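Local coordinates for 2-dehydropantoate 2-reductase (Enterococcus faecium, PDB 3WFI), which is a D-mandelate dehydrogenase of the ketopantoate reductase family, binding NAD(H) on a Rossmann-type domain and probably interconverting D-2-hydroxy acids and 2-keto acids, at residues B[15-24]-B[166-174]. Sequence-based numbering, arbitrary orientation.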
ATOM      1  N   PHE B  15     -34.160 -22.238  -3.196  1.00 21.29           N
ATOM      2  CA  PHE B  15     -34.661 -22.095  -1.826  1.00 21.05           C
ATOM      3  C   PHE B  15     -36.146 -21.735  -1.824  1.00 20.81           C
ATOM      4  O   PHE B  15     -36.931 -22.353  -1.115  1.00 21.28           O
ATOM      5  CB  PHE B  15     -33.858 -21.050  -1.042  1.00 20.53           C
ATOM      6  CG  PHE B  15     -32.613 -21.593  -0.390  1.00 20.82           C
ATOM      7  CD1 PHE B  15     -31.588 -22.133  -1.159  1.00 20.78           C
ATOM      8  CD2 PHE B  15     -32.443 -21.529   0.988  1.00 20.69           C
ATOM      9  CE1 PHE B  15     -30.446 -22.628  -0.579  1.00 20.76           C
ATOM     10  CE2 PHE B  15     -31.292 -22.025   1.584  1.00 20.36           C
ATOM     11  CZ  PHE B  15     -30.290 -22.571   0.792  1.00 21.13           C
ATOM     12  N   GLY B  16     -36.526 -20.767  -2.649  1.00 21.18           N
ATOM     13  CA  GLY B  16     -37.915 -20.350  -2.781  1.00 21.80           C
ATOM     14  C   GLY B  16     -38.841 -21.481  -3.191  1.00 22.92           C
ATOM     15  O   GLY B  16     -39.909 -21.679  -2.593  1.00 22.63           O
ATOM     16  N   LEU B  17     -38.431 -22.230  -4.208  1.00 23.88           N
ATOM     17  CA  LEU B  17     -39.211 -23.370  -4.670  1.00 23.73           C
ATOM     18  C   LEU B  17     -39.355 -24.450  -3.600  1.00 23.38           C
ATOM     19  O   LEU B  17     -40.470 -24.926  -3.321  1.00 22.86           O
ATOM     20  CB  LEU B  17     -38.570 -23.975  -5.909  1.00 24.62           C
ATOM     21  CG  LEU B  17     -39.399 -25.089  -6.540  1.00 25.77           C
ATOM     22  CD1 LEU B  17     -40.742 -24.559  -7.029  1.00 26.58           C
ATOM     23  CD2 LEU B  17     -38.615 -25.724  -7.683  1.00 27.02           C
ATOM     24  N   MET B  18     -38.235 -24.838  -2.997  1.00 22.44           N
ATOM     25  CA  MET B  18     -38.253 -25.910  -2.019  1.00 22.04           C
ATOM     26  C   MET B  18     -39.080 -25.504  -0.788  1.00 21.16           C
ATOM     27  O   MET B  18     -39.903 -26.283  -0.305  1.00 19.47           O
ATOM     28  CB  MET B  18     -36.843 -26.327  -1.644  1.00 22.44           C
ATOM     29  CG  MET B  18     -36.131 -27.016  -2.793  1.00 23.75           C
ATOM     30  SD  MET B  18     -34.409 -27.369  -2.470  1.00 24.64           S
ATOM     31  CE  MET B  18     -34.522 -28.785  -1.384  1.00 24.54           C
ATOM     32  N   LEU B  19     -38.902 -24.274  -0.327  1.00 21.20           N
ATOM     33  CA  LEU B  19     -39.676 -23.752   0.803  1.00 21.69           C
ATOM     34  C   LEU B  19     -41.174 -23.674   0.517  1.00 23.45           C
ATOM     35  O   LEU B  19     -42.000 -23.947   1.390  1.00 25.14           O
ATOM     36  CB  LEU B  19     -39.159 -22.369   1.209  1.00 21.30           C
ATOM     37  CG  LEU B  19     -37.823 -22.412   1.949  1.00 21.21           C
ATOM     38  CD1 LEU B  19     -37.157 -21.043   1.941  1.00 21.14           C
ATOM     39  CD2 LEU B  19     -38.013 -22.919   3.375  1.00 21.56           C
ATOM     40  N   HIS B  20     -41.514 -23.264  -0.694  1.00 25.34           N
ATOM     41  CA  HIS B  20     -42.895 -23.193  -1.145  1.00 27.88           C
ATOM     42  C   HIS B  20     -43.546 -24.571  -1.153  1.00 29.40           C
ATOM     43  O   HIS B  20     -44.641 -24.746  -0.602  1.00 29.92           O
ATOM     44  CB  HIS B  20     -42.949 -22.597  -2.543  1.00 28.33           C
ATOM     45  CG  HIS B  20     -44.280 -22.745  -3.199  1.00 30.46           C
ATOM     46  ND1 HIS B  20     -44.533 -23.715  -4.145  1.00 31.62           N
ATOM     47  CD2 HIS B  20     -45.438 -22.072  -3.029  1.00 31.10           C
ATOM     48  CE1 HIS B  20     -45.787 -23.620  -4.544  1.00 32.71           C
ATOM     49  NE2 HIS B  20     -46.358 -22.630  -3.882  1.00 32.67           N
ATOM     50  N   GLN B  21     -42.866 -25.537  -1.758  1.00 31.10           N
ATOM     51  CA  GLN B  21     -43.384 -26.905  -1.872  1.00 34.73           C
ATOM     52  C   GLN B  21     -43.819 -27.498  -0.532  1.00 36.58           C
ATOM     53  O   GLN B  21     -44.761 -28.292  -0.490  1.00 39.29           O
ATOM     54  CB  GLN B  21     -42.356 -27.857  -2.495  1.00 35.85           C
ATOM     55  CG  GLN B  21     -42.069 -27.731  -3.978  1.00 38.14           C
ATOM     56  CD  GLN B  21     -41.050 -28.763  -4.418  1.00 40.42           C
ATOM     57  OE1 GLN B  21     -39.854 -28.494  -4.438  1.00 43.63           O
ATOM     58  NE2 GLN B  21     -41.514 -29.967  -4.725  1.00 43.59           N
ATOM     59  N   SER B  22     -43.127 -27.134   0.545  1.00 36.44           N
ATOM     60  CA  SER B  22     -43.399 -27.686   1.876  1.00 37.20           C
ATOM     61  C   SER B  22     -44.444 -26.896   2.674  1.00 37.15           C
ATOM     62  O   SER B  22     -44.686 -27.192   3.850  1.00 36.47           O
ATOM     63  CB  SER B  22     -42.101 -27.768   2.676  1.00 38.17           C
ATOM     64  OG  SER B  22     -41.152 -28.583   1.991  1.00 42.36           O
ATOM     65  N   GLY B  23     -45.050 -25.890   2.043  1.00 36.35           N
ATOM     66  CA  GLY B  23     -46.183 -25.183   2.632  1.00 34.50           C
ATOM     67  C   GLY B  23     -45.871 -23.819   3.217  1.00 32.98           C
ATOM     68  O   GLY B  23     -46.715 -23.220   3.892  1.00 32.70           O
ATOM     69  N   ASN B  24     -44.672 -23.308   2.960  1.00 30.58           N
ATOM     70  CA  ASN B  24     -44.330 -21.961   3.404  1.00 28.38           C
ATOM     71  C   ASN B  24     -44.896 -20.942   2.441  1.00 27.45           C
ATOM     72  O   ASN B  24     -45.140 -21.252   1.282  1.00 27.25           O
ATOM     73  CB  ASN B  24     -42.818 -21.788   3.528  1.00 27.82           C
ATOM     74  CG  ASN B  24     -42.232 -22.642   4.625  1.00 27.16           C
ATOM     75  OD1 ASN B  24     -41.529 -23.633   4.372  1.00 28.51           O
ATOM     76  ND2 ASN B  24     -42.527 -22.272   5.857  1.00 26.68           N
ATOM     77  N   LYS B 166     -36.506 -25.895  10.488  1.00 29.41           N
ATOM     78  CA  LYS B 166     -37.530 -25.397   9.578  1.00 30.87           C
ATOM     79  C   LYS B 166     -37.079 -25.492   8.129  1.00 29.07           C
ATOM     80  O   LYS B 166     -37.850 -25.922   7.283  1.00 29.21           O
ATOM     81  CB  LYS B 166     -37.975 -23.969   9.955  1.00 34.53           C
ATOM     82  CG  LYS B 166     -38.888 -23.964  11.178  1.00 37.75           C
ATOM     83  CD  LYS B 166     -39.402 -22.579  11.562  1.00 41.09           C
ATOM     84  CE  LYS B 166     -38.523 -21.902  12.603  1.00 43.84           C
ATOM     85  NZ  LYS B 166     -39.196 -20.746  13.258  1.00 45.24           N
ATOM     86  N   LEU B 167     -35.836 -25.118   7.845  1.00 27.65           N
ATOM     87  CA  LEU B 167     -35.313 -25.241   6.486  1.00 27.34           C
ATOM     88  C   LEU B 167     -35.201 -26.711   6.094  1.00 26.03           C
ATOM     89  O   LEU B 167     -35.471 -27.065   4.951  1.00 26.29           O
ATOM     90  CB  LEU B 167     -33.949 -24.565   6.332  1.00 27.93           C
ATOM     91  CG  LEU B 167     -33.751 -23.058   6.098  1.00 28.47           C
ATOM     92  CD1 LEU B 167     -35.037 -22.255   6.139  1.00 27.85           C
ATOM     93  CD2 LEU B 167     -32.689 -22.459   7.010  1.00 28.30           C
ATOM     94  N   SER B 168     -34.805 -27.558   7.039  1.00 25.07           N
ATOM     95  CA  SER B 168     -34.706 -29.005   6.786  1.00 24.92           C
ATOM     96  C   SER B 168     -36.056 -29.663   6.476  1.00 25.43           C
ATOM     97  O   SER B 168     -36.106 -30.655   5.749  1.00 24.74           O
ATOM     98  CB  SER B 168     -34.033 -29.720   7.952  1.00 24.94           C
ATOM     99  OG  SER B 168     -32.648 -29.425   7.989  1.00 24.05           O
ATOM    100  N   GLU B 169     -37.142 -29.100   6.999  1.00 25.90           N
ATOM    101  CA  GLU B 169     -38.474 -29.580   6.674  1.00 27.78           C
ATOM    102  C   GLU B 169     -38.793 -29.407   5.199  1.00 27.47           C
ATOM    103  O   GLU B 169     -39.670 -30.091   4.680  1.00 25.98           O
ATOM    104  CB  GLU B 169     -39.530 -28.871   7.516  1.00 29.90           C
ATOM    105  CG  GLU B 169     -39.543 -29.330   8.959  1.00 32.73           C
ATOM    106  CD  GLU B 169     -40.404 -28.458   9.841  1.00 35.60           C
ATOM    107  OE1 GLU B 169     -41.278 -27.734   9.310  1.00 40.54           O
ATOM    108  OE2 GLU B 169     -40.204 -28.502  11.070  1.00 40.34           O
ATOM    109  N   SER B 170     -38.096 -28.478   4.537  1.00 26.16           N
ATOM    110  CA  SER B 170     -38.283 -28.237   3.120  1.00 26.75           C
ATOM    111  C   SER B 170     -37.229 -28.935   2.257  1.00 27.21           C
ATOM    112  O   SER B 170     -37.134 -28.674   1.059  1.00 28.83           O
ATOM    113  CB  SER B 170     -38.324 -26.732   2.845  1.00 27.53           C
ATOM    114  OG  SER B 170     -39.424 -26.133   3.519  1.00 26.85           O
ATOM    115  N   GLY B 171     -36.458 -29.839   2.863  1.00 27.18           N
ATOM    116  CA  GLY B 171     -35.503 -30.674   2.151  1.00 26.43           C
ATOM    117  C   GLY B 171     -34.144 -30.044   1.943  1.00 26.31           C
ATOM    118  O   GLY B 171     -33.327 -30.572   1.189  1.00 24.94           O
ATOM    119  N   LEU B 172     -33.896 -28.915   2.613  1.00 24.82           N
ATOM    120  CA  LEU B 172     -32.674 -28.150   2.422  1.00 24.51           C
ATOM    121  C   LEU B 172     -31.493 -28.678   3.226  1.00 24.86           C
ATOM    122  O   LEU B 172     -30.370 -28.201   3.056  1.00 24.46           O
ATOM    123  CB  LEU B 172     -32.908 -26.669   2.747  1.00 24.58           C
ATOM    124  CG  LEU B 172     -33.801 -25.932   1.752  1.00 24.40           C
ATOM    125  CD1 LEU B 172     -34.371 -24.657   2.370  1.00 24.52           C
ATOM    126  CD2 LEU B 172     -33.043 -25.637   0.458  1.00 25.24           C
ATOM    127  N   ASN B 173     -31.733 -29.665   4.090  1.00 25.15           N
ATOM    128  CA  ASN B 173     -30.651 -30.336   4.802  1.00 25.79           C
ATOM    129  C   ASN B 173     -29.777 -29.341   5.571  1.00 24.95           C
ATOM    130  O   ASN B 173     -28.553 -29.291   5.407  1.00 24.92           O
ATOM    131  CB  ASN B 173     -29.819 -31.166   3.812  1.00 27.09           C
ATOM    132  CG  ASN B 173     -28.808 -32.069   4.495  1.00 28.14           C
ATOM    133  OD1 ASN B 173     -28.951 -32.411   5.663  1.00 29.84           O
ATOM    134  ND2 ASN B 173     -27.785 -32.477   3.748  1.00 28.79           N
ATOM    135  N   ALA B 174     -30.436 -28.548   6.416  1.00 23.99           N
ATOM    136  CA  ALA B 174     -29.789 -27.468   7.146  1.00 23.45           C
ATOM    137  C   ALA B 174     -29.360 -27.929   8.526  1.00 24.04           C
ATOM    138  O   ALA B 174     -30.036 -28.752   9.146  1.00 25.37           O
ATOM    139  CB  ALA B 174     -30.732 -26.268   7.261  1.00 22.78           C
TER
HETATM  140  O   HOH W   1     -39.762 -28.961  -0.159  1.00 29.83           O
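Leu172 sets its CD2 methyl squarely over the face of the Phe15 ring, 3.9 Å from the ring centroid and 2° off the normal, a textbook CH-pi contact. The same CD2 lies 3.7 Å from Met18 SD, while the other branch, CD1, reaches the side of Leu19 at CG. Met18 bends at its thioether (chi3 76°), which carries CE round to 3.4 Å from Gly171 O. Farther along, Leu19 CD2 meets Leu167 CD1 and lies 3.5 Å from Ser170 OG; Ser170 CB abuts the carbonyl of Met18.

The polar end is bridged by one water: it donates to Met18 O (2.7 Å) and Ser170 O (2.9 Å) and accepts from Ser22 OG at 2.6 Å. Behind the water, Gly23 closes helix 10-21 in a Schellman motif, and a type I turn from Ser168 to Gly171 begins the connection from helix 157-168 to strand 174-176. Phe77 meets the Phe15 ring edge-to-face, and Trp129 NE1 is hydrogen-bonded to Leu172 O.

Apolar packing thus joins this connection to helix 10-21, which also carries the NAD(+)-binding Met11 next to Phe15. The water supplies the clear polar link, giving Met18 O a good partner where the backbone bond from Ser22 N is weak.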